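Local coordinates for De novo protein based on the inhibitor Amoebiasin-1 (Entamoeba histolytica, PDB 5SWK), which probably inhibits cysteine proteases as a member of the chagasin family, here in a redesigned form of the natural inhibitor, at residues K23-H28 against I81-R86. Residues are numbered along the deposited sequence; the frame is centred on the assembly and turned at random. Where two conformers were deposited one is given.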
loop_
_atom_site.group_PDB
_atom_site.type_symbol
_atom_site.label_atom_id
_atom_site.label_comp_id
_atom_site.label_asym_id
_atom_site.label_seq_id
_atom_site.Cartn_x
_atom_site.Cartn_y
_atom_site.Cartn_z
ATOM N N LYS D 23 -1.672 -21.436 20.209
ATOM C CA LYS D 23 -3.037 -21.017 20.492
ATOM C C LYS D 23 -3.693 -20.661 19.177
ATOM O O LYS D 23 -3.010 -20.368 18.196
ATOM C CB LYS D 23 -3.074 -19.832 21.461
ATOM C CG LYS D 23 -2.851 -20.208 22.920
ATOM C CD LYS D 23 -4.129 -20.696 23.585
ATOM C CE LYS D 23 -5.151 -19.573 23.712
ATOM N NZ LYS D 23 -6.404 -20.010 24.395
ATOM N N GLU D 24 -5.017 -20.684 19.157
ATOM C CA GLU D 24 -5.749 -20.459 17.925
ATOM C C GLU D 24 -6.712 -19.285 17.985
ATOM O O GLU D 24 -7.518 -19.167 18.907
ATOM C CB GLU D 24 -6.512 -21.732 17.548
ATOM C CG GLU D 24 -7.190 -21.672 16.197
ATOM C CD GLU D 24 -7.641 -23.041 15.724
ATOM O OE1 GLU D 24 -8.375 -23.715 16.476
ATOM O OE2 GLU D 24 -7.246 -23.448 14.612
ATOM N N ILE D 25 -6.606 -18.415 16.984
ATOM C CA ILE D 25 -7.560 -17.335 16.775
ATOM C C ILE D 25 -8.454 -17.713 15.602
ATOM O O ILE D 25 -7.960 -18.164 14.571
ATOM C CB ILE D 25 -6.852 -16.001 16.478
ATOM C CG1 ILE D 25 -5.793 -15.695 17.542
ATOM C CG2 ILE D 25 -7.861 -14.870 16.357
ATOM C CD1 ILE D 25 -4.875 -14.545 17.144
ATOM N N ILE D 26 -9.763 -17.561 15.759
ATOM C CA ILE D 26 -10.676 -17.880 14.680
ATOM C C ILE D 26 -11.559 -16.678 14.384
ATOM O O ILE D 26 -12.240 -16.163 15.269
ATOM C CB ILE D 26 -11.552 -19.106 15.012
ATOM C CG1 ILE D 26 -10.679 -20.296 15.419
ATOM C CG2 ILE D 26 -12.428 -19.460 13.823
ATOM C CD1 ILE D 26 -11.459 -21.539 15.826
ATOM N N LEU D 27 -11.540 -16.227 13.133
ATOM C CA LEU D 27 -12.301 -15.045 12.745
ATOM C C LEU D 27 -13.098 -15.324 11.492
ATOM O O LEU D 27 -12.583 -15.929 10.552
ATOM C CB LEU D 27 -11.367 -13.856 12.515
ATOM C CG LEU D 27 -10.421 -13.490 13.660
ATOM C CD1 LEU D 27 -9.352 -12.549 13.154
ATOM C CD2 LEU D 27 -11.191 -12.849 14.794
ATOM N N HIS D 28 -14.359 -14.908 11.463
ATOM C CA HIS D 28 -15.154 -15.126 10.264
ATOM C C HIS D 28 -14.680 -14.185 9.167
ATOM O O HIS D 28 -14.266 -13.058 9.429
ATOM C CB HIS D 28 -16.650 -14.927 10.523
ATOM C CG HIS D 28 -17.516 -15.344 9.371
ATOM N ND1 HIS D 28 -17.994 -16.629 9.224
ATOM C CD2 HIS D 28 -17.971 -14.651 8.299
ATOM C CE1 HIS D 28 -18.714 -16.707 8.119
ATOM N NE2 HIS D 28 -18.716 -15.519 7.539
ATOM N N ILE D 81 0.141 -9.493 18.275
ATOM C CA ILE D 81 -0.194 -9.773 16.889
ATOM C C ILE D 81 -1.329 -8.861 16.444
ATOM O O ILE D 81 -2.293 -8.615 17.184
ATOM C CB ILE D 81 -0.549 -11.270 16.659
ATOM C CG1 ILE D 81 -0.674 -11.563 15.161
ATOM C CG2 ILE D 81 -1.806 -11.671 17.413
ATOM C CD1 ILE D 81 -0.665 -13.038 14.819
ATOM N N VAL D 82 -1.170 -8.298 15.250
ATOM C CA VAL D 82 -2.195 -7.453 14.664
ATOM C C VAL D 82 -2.594 -8.053 13.329
ATOM O O VAL D 82 -1.749 -8.268 12.461
ATOM C CB VAL D 82 -1.717 -5.998 14.453
ATOM C CG1 VAL D 82 -2.837 -5.161 13.858
ATOM C CG2 VAL D 82 -1.230 -5.394 15.769
ATOM N N LEU D 83 -3.882 -8.336 13.188
ATOM C CA LEU D 83 -4.429 -8.884 11.960
ATOM C C LEU D 83 -5.326 -7.843 11.325
ATOM O O LEU D 83 -6.000 -7.085 12.023
ATOM C CB LEU D 83 -5.223 -10.163 12.233
ATOM C CG LEU D 83 -4.552 -11.243 13.082
ATOM C CD1 LEU D 83 -5.523 -12.387 13.341
ATOM C CD2 LEU D 83 -3.305 -11.753 12.391
ATOM N N VAL D 84 -5.344 -7.808 10.001
ATOM C CA VAL D 84 -6.189 -6.864 9.304
ATOM C C VAL D 84 -7.006 -7.570 8.215
ATOM O O VAL D 84 -6.508 -8.457 7.521
ATOM C CB VAL D 84 -5.336 -5.713 8.713
ATOM C CG1 VAL D 84 -4.253 -6.251 7.807
ATOM C CG2 VAL D 84 -6.204 -4.723 7.986
ATOM N N TYR D 85 -8.279 -7.200 8.110
ATOM C CA TYR D 85 -9.170 -7.747 7.096
ATOM C C TYR D 85 -9.136 -6.809 5.897
ATOM O O TYR D 85 -9.825 -5.784 5.889
ATOM C CB TYR D 85 -10.591 -7.891 7.652
ATOM C CG TYR D 85 -11.567 -8.669 6.792
ATOM C CD1 TYR D 85 -11.405 -10.037 6.582
ATOM C CD2 TYR D 85 -12.673 -8.045 6.230
ATOM C CE1 TYR D 85 -12.305 -10.755 5.812
ATOM C CE2 TYR D 85 -13.582 -8.751 5.461
ATOM C CZ TYR D 85 -13.394 -10.107 5.257
ATOM O OH TYR D 85 -14.304 -10.808 4.497
ATOM N N ARG D 86 -8.322 -7.141 4.900
ATOM C CA ARG D 86 -8.078 -6.206 3.807
ATOM C C ARG D 86 -8.161 -6.852 2.425
ATOM O O ARG D 86 -8.174 -8.077 2.289
ATOM C CB ARG D 86 -6.708 -5.541 3.975
ATOM C CG ARG D 86 -5.534 -6.477 3.763
ATOM C CD ARG D 86 -4.229 -5.701 3.607
#
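L83 enters the core between I25 and L27, and these three residues illustrate how facing strands of a beta-sandwich, here the immunoglobulin-like one of the chagasin (I42) family, meet through apolar side chains. CD1 of L83 makes both contacts: it lies 3.8 Å from CD1 of L27 and, more loosely, 4.4 Å from CD1 of I25. The CB of L83 points toward 23-28, and with CG anti to the carbonyl carbon (chi1 -50°) CD1 comes up to L27, which has a similar first torsion and meets it at a slant, methyl to methyl. I25 bridges two residues of the partner strand, since its CD1 also rests 4.2 Å from CG2 of I81. The segments run nearly parallel, their axes crossing at -18° and approaching to 10.4 Å, a spacing spanned by side chains whose methyl groups meet midway. Beside 23-28, strand 65-73 pairs antiparallel with it in the same sheet, and its I69 and I71 touch L83 and I81. Strand 36-43 pairs with 77-86 and brings W37 against L27 and V39 against L83. F103 of the second subunit packs on I25 and L27, while residues 81-85 form an antiparallel ladder with a strand of that subunit, carrying the sheet across the interface.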